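Local coordinates for encapsidation protein (Bacillus phage phi29, PDB 5HD9), which probably hydrolyses ATP to drive packaging of the viral genome into the phage shell, as the ATPase of the DNA packaging motor, at residues A[118-123]-A[154-159]; A[18-23]-A[183-188]; A[61-66]-A[73-78]; A[43-48]-A[86-91]. All coordinates share one frame; numbering follows the deposited sequence.

From the N terminus, strand 16-19 leads into 18-23, which waits some 160 residues for its partner 183-188; contact 2 thus closes a loop that holds all the others. Next comes 43-48, joined to 86-91 in contact 4, pairing strands 45-50 and 87-94; inside that loop lies contact 3, where 61-66 packs on strand 75-78. Contact 1, between loops 118-123 and 154-159, opens only after contact 4 has closed. None cross. Contacts 3 and 4 meet through Y62, F46 and Y48 on one side of the chain's centre, with contact 2 on the other, pairing strands 16-19 and 183-186. Contacts 1 and 2 touch through N155, A156, V157 and I20-A22 at the probable Walker A loop.

Contact 1: residues A[118-123]-A[154-159]; sequences IREKDN and SNAVSV
I118 lies against S154, A156 and S158 with its two branches divided between them. CD1 of I118 reaches the hydroxyl end of S154, 3.5 Å from its OG. A chi1 of -63° sets CG1 beside the isoleucine's backbone N and CG2 anti to it, and this short branch touches both A156 CB and S158 CB, with I118 CG2 4.0 Å from A156 CB. The A156 methyl also meets E120 CG and K121 CE. The lysine follows a cis peptide bond and its chain is bent all along, which brings K121 CE to 3.6 Å from A156 CB, whereas E120 holds CG anti to its backbone N (chi1 171°), runs extended and crosses N155 at a slant, E120 OE2 near N155 CB, with carboxylate and amide planes 51° apart.

No direct hydrogen bond spans the two loops; water does the polar work. Water 1 donates to I118 O at 2.6 Å and also pairs with S154 OG at 2.8 Å. That same OG accepts from A156 N (2.9 Å), an ST turn, so the buried hydroxyl is held from two sources. Water 2 accepts from N155 N at 2.6 Å and gives a long bond of 3.3 Å to E120 OE1, between two exposed residues. N155 ND2 lies very close to A22 O, too close for the hydrogen bond there to be taken at face value.

One loop follows strand 109-115 and runs to helix 130-141; the other joins strand 149-153 to helix 162-167. Backbone bonds from S154 to V19 and A22, and from A156 to G21, fasten the second loop to the probable Walker A segment after strand 16-19.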
loop_
_atom_site.group_PDB
_atom_site.type_symbol
_atom_site.label_atom_id
_atom_site.label_comp_id
_atom_site.label_asym_id
_atom_site.label_seq_id
_atom_site.Cartn_x
_atom_site.Cartn_y
_atom_site.Cartn_z
ATOM N N ILE A 118 -2.409 -10.311 2.379
ATOM C CA ILE A 118 -2.903 -11.569 2.926
ATOM C C ILE A 118 -2.362 -12.721 2.087
ATOM O O ILE A 118 -2.534 -12.730 0.866
ATOM C CB ILE A 118 -4.448 -11.620 2.946
ATOM C CG1 ILE A 118 -5.006 -10.530 3.865
ATOM C CG2 ILE A 118 -4.937 -12.994 3.404
ATOM C CD1 ILE A 118 -6.513 -10.361 3.778
ATOM N N ARG A 119 -1.701 -13.681 2.731
ATOM C CA ARG A 119 -1.216 -14.854 2.016
ATOM C C ARG A 119 -2.438 -15.593 1.496
ATOM O O ARG A 119 -3.123 -16.297 2.240
ATOM C CB ARG A 119 -0.353 -15.741 2.909
ATOM C CG ARG A 119 1.080 -15.259 3.052
ATOM C CD ARG A 119 1.840 -15.283 1.724
ATOM N NE ARG A 119 2.105 -16.636 1.249
ATOM C CZ ARG A 119 2.595 -16.922 0.047
ATOM N NH1 ARG A 119 2.864 -15.951 -0.817
ATOM N NH2 ARG A 119 2.812 -18.183 -0.297
ATOM N N GLU A 120 -2.683 -15.430 0.198
ATOM C CA GLU A 120 -4.012 -15.605 -0.372
ATOM C C GLU A 120 -4.148 -16.866 -1.212
ATOM O O GLU A 120 -3.586 -16.919 -2.305
ATOM C CB GLU A 120 -4.356 -14.378 -1.240
ATOM C CG GLU A 120 -5.641 -14.499 -2.086
ATOM C CD GLU A 120 -5.643 -13.601 -3.321
ATOM O OE1 GLU A 120 -4.576 -13.060 -3.689
ATOM O OE2 GLU A 120 -6.726 -13.433 -3.924
ATOM N N LYS A 121 -4.862 -17.886 -0.734
ATOM C CA LYS A 121 -5.226 -18.101 0.667
ATOM C C LYS A 121 -4.343 -19.250 1.108
ATOM O O LYS A 121 -4.267 -19.604 2.289
ATOM C CB LYS A 121 -6.716 -18.469 0.836
ATOM C CG LYS A 121 -7.619 -18.088 -0.337
ATOM C CD LYS A 121 -7.768 -16.579 -0.434
ATOM C CE LYS A 121 -8.962 -16.060 0.343
ATOM N NZ LYS A 121 -10.175 -15.997 -0.511
ATOM N N ASP A 122 -3.654 -19.803 0.112
ATOM C CA ASP A 122 -3.291 -21.213 0.073
ATOM C C ASP A 122 -2.518 -21.702 1.290
ATOM O O ASP A 122 -2.672 -22.854 1.704
ATOM C CB ASP A 122 -2.484 -21.496 -1.197
ATOM C CG ASP A 122 -2.803 -22.847 -1.801
ATOM O OD1 ASP A 122 -2.811 -23.849 -1.056
ATOM O OD2 ASP A 122 -3.060 -22.904 -3.021
ATOM N N ASN A 123 -1.705 -20.831 1.874
ATOM C CA ASN A 123 -0.887 -21.231 3.006
ATOM C C ASN A 123 -0.399 -20.041 3.814
ATOM O O ASN A 123 0.007 -19.022 3.257
ATOM C CB ASN A 123 0.305 -22.062 2.514
ATOM C CG ASN A 123 1.194 -22.545 3.646
ATOM O OD1 ASN A 123 0.850 -22.418 4.822
ATOM N ND2 ASN A 123 2.340 -23.118 3.292
ATOM N N SER A 154 -5.838 -6.257 -0.363
ATOM C CA SER A 154 -5.982 -7.678 -0.663
ATOM C C SER A 154 -7.312 -7.974 -1.337
ATOM O O SER A 154 -8.329 -7.354 -1.022
ATOM C CB SER A 154 -5.857 -8.515 0.611
ATOM O OG SER A 154 -6.078 -9.887 0.335
ATOM N N ASN A 155 -7.295 -8.924 -2.267
ATOM C CA ASN A 155 -8.518 -9.423 -2.875
ATOM C C ASN A 155 -9.189 -10.419 -1.941
ATOM O O ASN A 155 -10.363 -10.753 -2.102
ATOM C CB ASN A 155 -8.235 -10.077 -4.232
ATOM C CG ASN A 155 -7.492 -9.158 -5.187
ATOM O OD1 ASN A 155 -6.451 -9.527 -5.729
ATOM N ND2 ASN A 155 -8.027 -7.961 -5.404
ATOM N N ALA A 156 -8.427 -10.894 -0.962
ATOM C CA ALA A 156 -8.945 -11.820 0.032
ATOM C C ALA A 156 -9.657 -11.062 1.135
ATOM O O ALA A 156 -9.614 -9.833 1.200
ATOM C CB ALA A 156 -7.825 -12.660 0.614
ATOM N N VAL A 157 -10.312 -11.809 2.011
ATOM C CA VAL A 157 -11.032 -11.217 3.123
ATOM C C VAL A 157 -10.923 -12.200 4.290
ATOM O O VAL A 157 -11.906 -12.595 4.910
ATOM C CB VAL A 157 -12.499 -10.882 2.712
ATOM C CG1 VAL A 157 -13.174 -12.086 2.082
ATOM C CG2 VAL A 157 -13.320 -10.298 3.875
ATOM N N SER A 158 -9.686 -12.614 4.554
ATOM C CA SER A 158 -9.369 -13.369 5.757
ATOM C C SER A 158 -9.358 -12.409 6.933
ATOM O O SER A 158 -8.420 -11.632 7.108
ATOM C CB SER A 158 -8.020 -14.077 5.630
ATOM O OG SER A 158 -7.662 -14.700 6.851
ATOM N N VAL A 159 -10.422 -12.463 7.723
ATOM C CA VAL A 159 -10.606 -11.563 8.851
ATOM C C VAL A 159 -9.687 -11.975 10.002
ATOM O O VAL A 159 -9.524 -11.244 10.980
ATOM C CB VAL A 159 -12.089 -11.563 9.293
ATOM C CG1 VAL A 159 -12.324 -10.631 10.472
ATOM C CG2 VAL A 159 -12.987 -11.183 8.108
HETATM O O HOH W 1 -3.570 -10.725 -0.463
HETATM O O HOH W 2 -5.082 -9.813 -3.394
#

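Contact 2: residues A[18-23]-A[183-188]; sequences FVIGAR and ALIEIP
The F18 ring slants against L184 O and I185, with F18 CD1 4.1 Å from I185 CG1; beyond the two segments F164 meets the ring edge-to-face and F117 approaches at about 45°. The other flat group belongs to E186, whose side chain lies beside V19, pointing the same way, and its carboxylate OE1 passes 3.7 Å from V19 CG1. Its charge is answered elsewhere, by a salt bridge to R176 and a hydrogen bond between OE1 and Y4 OH.

Between the backbones runs a parallel pairing: F18 N donates to L184 O (2.8 Å), E186 N to F18 O (2.8 Å) and I20 N to E186 O (2.9 Å). F18 and I185 share one face, V19 and E186 the other. Past the paired residues, I20 sets CG1 between its own N and carbonyl carbon (chi1 64°), which puts that atom 3.7 Å from I187 CG1. P188 crosses V19 at about a right angle, and the fit is tight, with V19 CG1 3.4 Å from P188 CG.

Strand 16-19 here sits between 149-153 and 183-186 in the P-loop ATPase sheet, and its end runs through G21 into the probable Walker A loop and helix 26-42; strand 177-179 lies antiparallel beyond 183-186.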
loop_
_atom_site.group_PDB
_atom_site.type_symbol
_atom_site.label_atom_id
_atom_site.label_comp_id
_atom_site.label_asym_id
_atom_site.label_seq_id
_atom_site.Cartn_x
_atom_site.Cartn_y
_atom_site.Cartn_z
ATOM N N PHE A 18 -6.385 -1.114 5.983
ATOM C CA PHE A 18 -6.540 -2.400 5.308
ATOM C C PHE A 18 -7.793 -2.391 4.433
ATOM O O PHE A 18 -8.907 -2.324 4.943
ATOM C CB PHE A 18 -6.626 -3.542 6.325
ATOM C CG PHE A 18 -5.519 -3.537 7.344
ATOM C CD1 PHE A 18 -5.673 -2.871 8.547
ATOM C CD2 PHE A 18 -4.331 -4.206 7.102
ATOM C CE1 PHE A 18 -4.661 -2.866 9.489
ATOM C CE2 PHE A 18 -3.315 -4.202 8.042
ATOM C CZ PHE A 18 -3.485 -3.531 9.237
ATOM N N VAL A 19 -7.603 -2.456 3.118
ATOM C CA VAL A 19 -8.720 -2.550 2.182
ATOM C C VAL A 19 -8.785 -3.977 1.649
ATOM O O VAL A 19 -7.856 -4.439 0.980
ATOM C CB VAL A 19 -8.582 -1.554 1.019
ATOM C CG1 VAL A 19 -9.876 -1.488 0.222
ATOM C CG2 VAL A 19 -8.216 -0.169 1.547
ATOM N N ILE A 20 -9.877 -4.673 1.953
ATOM C CA ILE A 20 -9.970 -6.104 1.680
ATOM C C ILE A 20 -11.247 -6.461 0.928
ATOM O O ILE A 20 -12.167 -5.651 0.814
ATOM C CB ILE A 20 -9.893 -6.919 2.986
ATOM C CG1 ILE A 20 -11.088 -6.605 3.896
ATOM C CG2 ILE A 20 -8.573 -6.629 3.699
ATOM C CD1 ILE A 20 -11.131 -7.437 5.164
ATOM N N GLY A 21 -11.290 -7.685 0.413
ATOM C CA GLY A 21 -12.371 -8.109 -0.457
ATOM C C GLY A 21 -12.298 -7.382 -1.785
ATOM O O GLY A 21 -13.211 -7.472 -2.605
ATOM N N ALA A 22 -11.204 -6.652 -1.983
ATOM C CA ALA A 22 -11.014 -5.828 -3.167
ATOM C C ALA A 22 -11.056 -6.671 -4.429
ATOM O O ALA A 22 -10.165 -7.476 -4.677
ATOM C CB ALA A 22 -9.688 -5.076 -3.076
ATOM N N ARG A 23 -12.096 -6.491 -5.232
ATOM C CA ARG A 23 -12.193 -7.222 -6.485
ATOM C C ARG A 23 -11.492 -6.435 -7.583
ATOM O O ARG A 23 -11.557 -5.203 -7.628
ATOM C CB ARG A 23 -13.653 -7.510 -6.819
ATOM C CG ARG A 23 -14.217 -8.593 -5.914
ATOM C CD ARG A 23 -15.727 -8.648 -5.932
ATOM N NE ARG A 23 -16.244 -9.500 -6.999
ATOM C CZ ARG A 23 -17.354 -9.250 -7.689
ATOM N NH1 ARG A 23 -18.067 -8.159 -7.444
ATOM N NH2 ARG A 23 -17.747 -10.089 -8.634
ATOM N N ALA A 183 -6.158 2.639 13.241
ATOM C CA ALA A 183 -6.304 1.752 12.095
ATOM C C ALA A 183 -7.718 1.770 11.521
ATOM O O ALA A 183 -8.668 2.191 12.179
ATOM C CB ALA A 183 -5.907 0.334 12.475
ATOM N N LEU A 184 -7.832 1.296 10.285
ATOM C CA LEU A 184 -9.085 1.309 9.548
ATOM C C LEU A 184 -9.159 0.087 8.637
ATOM O O LEU A 184 -8.184 -0.251 7.970
ATOM C CB LEU A 184 -9.202 2.600 8.727
ATOM C CG LEU A 184 -10.369 2.713 7.746
ATOM C CD1 LEU A 184 -11.686 2.732 8.497
ATOM C CD2 LEU A 184 -10.221 3.958 6.885
ATOM N N ILE A 185 -10.311 -0.579 8.626
ATOM C CA ILE A 185 -10.549 -1.691 7.711
ATOM C C ILE A 185 -11.706 -1.337 6.788
ATOM O O ILE A 185 -12.826 -1.110 7.252
ATOM C CB ILE A 185 -10.862 -3.006 8.465
ATOM C CG1 ILE A 185 -9.661 -3.424 9.315
ATOM C CG2 ILE A 185 -11.220 -4.127 7.480
ATOM C CD1 ILE A 185 -9.937 -4.579 10.264
ATOM N N GLU A 186 -11.428 -1.285 5.487
ATOM C CA GLU A 186 -12.457 -1.016 4.490
ATOM C C GLU A 186 -12.775 -2.273 3.690
ATOM O O GLU A 186 -11.875 -2.973 3.237
ATOM C CB GLU A 186 -12.031 0.102 3.534
ATOM C CG GLU A 186 -13.152 0.527 2.581
ATOM C CD GLU A 186 -12.711 1.561 1.572
ATOM O OE1 GLU A 186 -11.488 1.697 1.355
ATOM O OE2 GLU A 186 -13.589 2.238 0.993
ATOM N N ILE A 187 -14.063 -2.551 3.531
ATOM C CA ILE A 187 -14.521 -3.610 2.641
ATOM C C ILE A 187 -15.359 -2.960 1.544
ATOM O O ILE A 187 -16.569 -2.797 1.694
ATOM C CB ILE A 187 -15.335 -4.682 3.391
ATOM C CG1 ILE A 187 -14.465 -5.333 4.469
ATOM C CG2 ILE A 187 -15.826 -5.748 2.422
ATOM C CD1 ILE A 187 -15.227 -6.163 5.476
ATOM N N PRO A 188 -14.710 -2.560 0.440
ATOM C CA PRO A 188 -15.443 -1.820 -0.592
ATOM C C PRO A 188 -16.502 -2.666 -1.284
ATOM O O PRO A 188 -16.266 -3.839 -1.572
ATOM C CB PRO A 188 -14.348 -1.410 -1.587
ATOM C CG PRO A 188 -13.051 -1.626 -0.882
ATOM C CD PRO A 188 -13.291 -2.731 0.087
#

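Contact 3: residues A[61-66]-A[73-78]; sequences NYFNDV and HELVVK
F63, in the connection that follows strand 45-50, packs its ring on L75 and V77 of the beta hairpin formed by strands 75-78 and 81-84, at the edge of the sheet. L75 comes over one ring face at about a right angle to the phenylalanine, and it is CB, not the branched end, that does most of the touching. This is a CH-pi contact: L75 CB stands 3.7 Å from the ring centroid of F63, 18° off the normal, and only 3.5 Å from F63 CG. The leucine's CD1 adds a second touch, 3.9 Å from F63 CD1.

The opposite face of the ring belongs to Y62, whose CD2 lies over its centre, so F63 is held flat between the residue before it and the hairpin. At the ring's edge V76 O approaches near the plane, 3.6 Å from F63 CE2, and V77 CG2 comes in obliquely at 3.7 Å from F63 CD2. With CG beside its own backbone N (chi1 -74°), F63 directs the ring at the hairpin. V77 CG2 also reaches Y62 CB, at 4.2 Å. No hydrogen bond crosses the segments; within 61-66, N64 N bonds to N61 O and V66 N to F63 O.

Around it, F82 of strand 81-84 stacks on Y62 and meets F63 steeply, while I36 of helix 26-42 touches F63 and V66. The 61-66 segment is thus wedged between that helix and strand 75-78, at one edge of the sheet.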
loop_
_atom_site.group_PDB
_atom_site.type_symbol
_atom_site.label_atom_id
_atom_site.label_comp_id
_atom_site.label_asym_id
_atom_site.label_seq_id
_atom_site.Cartn_x
_atom_site.Cartn_y
_atom_site.Cartn_z
ATOM N N ASN A 61 7.012 -2.803 -15.026
ATOM C CA ASN A 61 5.731 -2.448 -15.637
ATOM C C ASN A 61 4.825 -1.644 -14.702
ATOM O O ASN A 61 3.664 -1.401 -15.024
ATOM C CB ASN A 61 4.984 -3.711 -16.083
ATOM C CG ASN A 61 5.643 -4.405 -17.263
ATOM O OD1 ASN A 61 6.532 -3.854 -17.915
ATOM N ND2 ASN A 61 5.192 -5.620 -17.554
ATOM N N TYR A 62 5.359 -1.233 -13.554
ATOM C CA TYR A 62 4.561 -0.613 -12.490
ATOM C C TYR A 62 3.693 0.560 -12.959
ATOM O O TYR A 62 2.537 0.675 -12.557
ATOM C CB TYR A 62 5.487 -0.141 -11.363
ATOM C CG TYR A 62 4.782 0.547 -10.210
ATOM C CD1 TYR A 62 4.262 -0.186 -9.150
ATOM C CD2 TYR A 62 4.649 1.928 -10.177
ATOM C CE1 TYR A 62 3.622 0.441 -8.092
ATOM C CE2 TYR A 62 4.013 2.563 -9.124
ATOM C CZ TYR A 62 3.501 1.816 -8.085
ATOM O OH TYR A 62 2.870 2.453 -7.039
ATOM N N PHE A 63 4.240 1.417 -13.812
ATOM C CA PHE A 63 3.538 2.634 -14.216
ATOM C C PHE A 63 2.593 2.446 -15.403
ATOM O O PHE A 63 1.881 3.378 -15.775
ATOM C CB PHE A 63 4.550 3.732 -14.556
ATOM C CG PHE A 63 5.208 4.340 -13.354
ATOM C CD1 PHE A 63 4.453 4.988 -12.387
ATOM C CD2 PHE A 63 6.583 4.283 -13.195
ATOM C CE1 PHE A 63 5.058 5.554 -11.281
ATOM C CE2 PHE A 63 7.189 4.849 -12.094
ATOM C CZ PHE A 63 6.426 5.485 -11.134
ATOM N N ASN A 64 2.573 1.252 -15.991
ATOM C CA ASN A 64 1.756 1.005 -17.181
ATOM C C ASN A 64 0.264 1.239 -16.938
ATOM O O ASN A 64 -0.436 1.754 -17.812
ATOM C CB ASN A 64 1.969 -0.422 -17.696
ATOM C CG ASN A 64 3.310 -0.605 -18.385
ATOM O OD1 ASN A 64 4.018 0.363 -18.661
ATOM N ND2 ASN A 64 3.658 -1.853 -18.677
ATOM N N ASP A 65 -0.221 0.854 -15.761
ATOM C CA ASP A 65 -1.623 1.061 -15.402
ATOM C C ASP A 65 -2.024 2.530 -15.497
ATOM O O ASP A 65 -3.107 2.859 -15.977
ATOM C CB ASP A 65 -1.897 0.562 -13.979
ATOM C CG ASP A 65 -2.034 -0.943 -13.895
ATOM O OD1 ASP A 65 -2.428 -1.571 -14.899
ATOM O OD2 ASP A 65 -1.759 -1.496 -12.810
ATOM N N VAL A 66 -1.128 3.402 -15.053
ATOM C CA VAL A 66 -1.469 4.790 -14.776
ATOM C C VAL A 66 -0.765 5.781 -15.701
ATOM O O VAL A 66 -0.866 6.992 -15.512
ATOM C CB VAL A 66 -1.122 5.134 -13.314
ATOM C CG1 VAL A 66 -1.883 4.215 -12.371
ATOM C CG2 VAL A 66 0.381 5.002 -13.076
ATOM N N HIS A 73 4.207 13.792 -17.614
ATOM C CA HIS A 73 5.217 13.468 -16.618
ATOM C C HIS A 73 5.943 12.207 -17.060
ATOM O O HIS A 73 5.325 11.284 -17.591
ATOM C CB HIS A 73 4.585 13.279 -15.236
ATOM C CG HIS A 73 4.049 14.542 -14.641
ATOM N ND1 HIS A 73 4.838 15.434 -13.943
ATOM C CD2 HIS A 73 2.798 15.067 -14.638
ATOM C CE1 HIS A 73 4.098 16.450 -13.540
ATOM N NE2 HIS A 73 2.861 16.253 -13.944
ATOM N N GLU A 74 7.256 12.177 -16.861
ATOM C CA GLU A 74 8.050 11.015 -17.238
ATOM C C GLU A 74 8.135 10.056 -16.055
ATOM O O GLU A 74 8.778 10.345 -15.045
ATOM C CB GLU A 74 9.446 11.442 -17.707
ATOM C CG GLU A 74 10.070 10.529 -18.762
ATOM C CD GLU A 74 9.186 10.356 -19.990
ATOM O OE1 GLU A 74 8.431 11.296 -20.322
ATOM O OE2 GLU A 74 9.236 9.275 -20.616
ATOM N N LEU A 75 7.462 8.918 -16.193
ATOM C CA LEU A 75 7.406 7.908 -15.145
ATOM C C LEU A 75 8.352 6.761 -15.479
ATOM O O LEU A 75 8.168 6.068 -16.479
ATOM C CB LEU A 75 5.975 7.393 -14.980
ATOM C CG LEU A 75 4.903 8.480 -14.872
ATOM C CD1 LEU A 75 3.515 7.863 -14.847
ATOM C CD2 LEU A 75 5.128 9.352 -13.643
ATOM N N VAL A 76 9.359 6.567 -14.633
ATOM C CA VAL A 76 10.446 5.639 -14.927
ATOM C C VAL A 76 10.703 4.678 -13.775
ATOM O O VAL A 76 10.695 5.069 -12.607
ATOM C CB VAL A 76 11.756 6.403 -15.248
ATOM C CG1 VAL A 76 12.943 5.448 -15.367
ATOM C CG2 VAL A 76 11.600 7.212 -16.526
ATOM N N VAL A 77 10.938 3.417 -14.123
ATOM C CA VAL A 77 11.396 2.424 -13.163
ATOM C C VAL A 77 12.810 1.998 -13.535
ATOM O O VAL A 77 13.076 1.653 -14.685
ATOM C CB VAL A 77 10.479 1.184 -13.125
ATOM C CG1 VAL A 77 10.939 0.217 -12.045
ATOM C CG2 VAL A 77 9.031 1.591 -12.885
ATOM N N LYS A 78 13.714 2.057 -12.562
ATOM C CA LYS A 78 15.060 1.514 -12.715
ATOM C C LYS A 78 15.325 0.584 -11.543
ATOM O O LYS A 78 15.386 1.029 -10.398
ATOM C CB LYS A 78 16.123 2.614 -12.752
ATOM C CG LYS A 78 15.845 3.781 -13.679
ATOM C CD LYS A 78 17.048 4.710 -13.675
ATOM C CE LYS A 78 16.726 6.088 -14.211
ATOM N NZ LYS A 78 17.847 7.033 -13.942
#

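Contact 4: residues A[43-48]-A[86-91]; sequences GEQFIY and GKLAGW
F46 and I47 pair with G90 and W91 as parallel neighbours in the sheet of this P-loop ASCE fold, with G90 itself part of a classic beta bulge, A89-G90 opposite F82. Three backbone bonds join them: F46 N to A89 O (3.1 Å), W91 N to F46 O (3.1 Å) and Y48 N to W91 O (2.8 Å). The strand segments are twisted by 33° against each other.

On one face of the sheet the F46 ring turns back over the bulge. Its CG sits between its own backbone N and carbonyl carbon (chi1 68°), and this lays the ring across the glycine: G90 CA is 4.2 Å from the ring centroid of F46, over the centre of the face, a CH-pi contact. W91 occupies the other face. I47 CG1 leans obliquely on its ring, 4.0 Å from W91 CE3, and L88 CD1 stands over the rim of one indole face. The Q45 amide crosses the far end of the indole steeply, with OE1 at the ring's edge, 3.6 Å from W91 CH2.

Further out, the F82 ring lies nearly parallel to that of F46, and A89 and G90 both stand opposite F82 in strand 81-84. Helix 26-42 packs here through P35 on F46 and F39 on Q45 and A89, and Y106 meets W91 edge-to-face. Both ends of the Q45 amide are engaged: OE1 accepts from the backbone N of N108, while NE2 donates to L88 O at 2.9 Å, nearly straight at 162° and in the amide's own plane, yet arriving from above the plane of the L88 carbonyl.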
loop_
_atom_site.group_PDB
_atom_site.type_symbol
_atom_site.label_atom_id
_atom_site.label_comp_id
_atom_site.label_asym_id
_atom_site.label_seq_id
_atom_site.Cartn_x
_atom_site.Cartn_y
_atom_site.Cartn_z
ATOM N N GLY A 43 5.907 16.615 -3.444
ATOM C CA GLY A 43 7.202 15.962 -3.348
ATOM C C GLY A 43 7.240 14.849 -2.316
ATOM O O GLY A 43 8.315 14.392 -1.922
ATOM N N GLU A 44 6.065 14.422 -1.865
ATOM C CA GLU A 44 5.957 13.285 -0.959
ATOM C C GLU A 44 6.313 12.003 -1.698
ATOM O O GLU A 44 5.801 11.741 -2.788
ATOM C CB GLU A 44 4.543 13.175 -0.379
ATOM C CG GLU A 44 4.115 14.371 0.448
ATOM C CD GLU A 44 2.708 14.222 1.013
ATOM O OE1 GLU A 44 2.106 13.137 0.859
ATOM O OE2 GLU A 44 2.200 15.195 1.608
ATOM N N GLN A 45 7.192 11.207 -1.102
ATOM C CA GLN A 45 7.629 9.962 -1.720
ATOM C C GLN A 45 6.804 8.791 -1.205
ATOM O O GLN A 45 6.040 8.932 -0.246
ATOM C CB GLN A 45 9.116 9.742 -1.458
ATOM C CG GLN A 45 9.993 10.780 -2.141
ATOM C CD GLN A 45 11.420 10.765 -1.641
ATOM O OE1 GLN A 45 11.671 10.777 -0.435
ATOM N NE2 GLN A 45 12.368 10.740 -2.569
ATOM N N PHE A 46 6.944 7.638 -1.849
ATOM C CA PHE A 46 6.129 6.485 -1.493
ATOM C C PHE A 46 6.901 5.183 -1.613
ATOM O O PHE A 46 7.884 5.095 -2.351
ATOM C CB PHE A 46 4.878 6.431 -2.371
ATOM C CG PHE A 46 5.161 6.128 -3.820
ATOM C CD1 PHE A 46 5.493 7.141 -4.702
ATOM C CD2 PHE A 46 5.084 4.831 -4.299
ATOM C CE1 PHE A 46 5.754 6.866 -6.035
ATOM C CE2 PHE A 46 5.343 4.548 -5.631
ATOM C CZ PHE A 46 5.676 5.566 -6.498
ATOM N N ILE A 47 6.446 4.178 -0.871
ATOM C CA ILE A 47 7.030 2.847 -0.932
ATOM C C ILE A 47 5.962 1.824 -1.293
ATOM O O ILE A 47 4.900 1.766 -0.675
ATOM C CB ILE A 47 7.701 2.451 0.402
ATOM C CG1 ILE A 47 8.823 3.441 0.728
ATOM C CG2 ILE A 47 8.249 1.023 0.317
ATOM C CD1 ILE A 47 9.575 3.146 1.999
ATOM N N TYR A 48 6.263 1.033 -2.315
ATOM C CA TYR A 48 5.415 -0.070 -2.741
ATOM C C TYR A 48 6.001 -1.357 -2.170
ATOM O O TYR A 48 7.114 -1.754 -2.521
ATOM C CB TYR A 48 5.329 -0.116 -4.268
ATOM C CG TYR A 48 4.447 -1.205 -4.841
ATOM C CD1 TYR A 48 3.082 -1.222 -4.599
ATOM C CD2 TYR A 48 4.980 -2.197 -5.655
ATOM C CE1 TYR A 48 2.274 -2.211 -5.133
ATOM C CE2 TYR A 48 4.183 -3.185 -6.193
ATOM C CZ TYR A 48 2.833 -3.188 -5.932
ATOM O OH TYR A 48 2.040 -4.175 -6.470
ATOM N N GLY A 86 12.553 12.519 -13.565
ATOM C CA GLY A 86 13.978 12.422 -13.302
ATOM C C GLY A 86 14.350 12.479 -11.834
ATOM O O GLY A 86 15.530 12.404 -11.491
ATOM N N LYS A 87 13.350 12.600 -10.966
ATOM C CA LYS A 87 13.585 12.665 -9.525
ATOM C C LYS A 87 13.148 11.375 -8.845
ATOM O O LYS A 87 12.124 10.798 -9.201
ATOM C CB LYS A 87 12.835 13.849 -8.913
ATOM C CG LYS A 87 13.108 15.167 -9.608
ATOM C CD LYS A 87 12.549 16.341 -8.822
ATOM C CE LYS A 87 11.633 17.219 -9.667
ATOM N NZ LYS A 87 11.887 18.667 -9.430
ATOM N N LEU A 88 13.924 10.933 -7.862
ATOM C CA LEU A 88 13.561 9.756 -7.080
ATOM C C LEU A 88 12.264 10.025 -6.324
ATOM O O LEU A 88 12.207 10.925 -5.490
ATOM C CB LEU A 88 14.679 9.385 -6.106
ATOM C CG LEU A 88 14.460 8.123 -5.264
ATOM C CD1 LEU A 88 14.173 6.912 -6.143
ATOM C CD2 LEU A 88 15.670 7.863 -4.383
ATOM N N ALA A 89 11.230 9.242 -6.627
ATOM C CA ALA A 89 9.899 9.468 -6.070
ATOM C C ALA A 89 9.443 8.311 -5.187
ATOM O O ALA A 89 8.635 8.500 -4.278
ATOM C CB ALA A 89 8.897 9.697 -7.195
ATOM N N GLY A 90 9.952 7.112 -5.447
ATOM C CA GLY A 90 9.542 5.964 -4.662
ATOM C C GLY A 90 10.432 4.745 -4.774
ATOM O O GLY A 90 11.380 4.719 -5.562
ATOM N N TRP A 91 10.103 3.735 -3.971
ATOM C CA TRP A 91 10.846 2.484 -3.909
ATOM C C TRP A 91 9.900 1.293 -3.914
ATOM O O TRP A 91 8.816 1.353 -3.332
ATOM C CB TRP A 91 11.706 2.415 -2.643
ATOM C CG TRP A 91 12.721 3.503 -2.499
ATOM C CD1 TRP A 91 14.051 3.429 -2.795
ATOM C CD2 TRP A 91 12.493 4.827 -2.010
ATOM N NE1 TRP A 91 14.666 4.626 -2.521
ATOM C CE2 TRP A 91 13.727 5.504 -2.037
ATOM C CE3 TRP A 91 11.361 5.510 -1.549
ATOM C CZ2 TRP A 91 13.866 6.824 -1.627
ATOM C CZ3 TRP A 91 11.499 6.822 -1.141
ATOM C CH2 TRP A 91 12.742 7.465 -1.183
#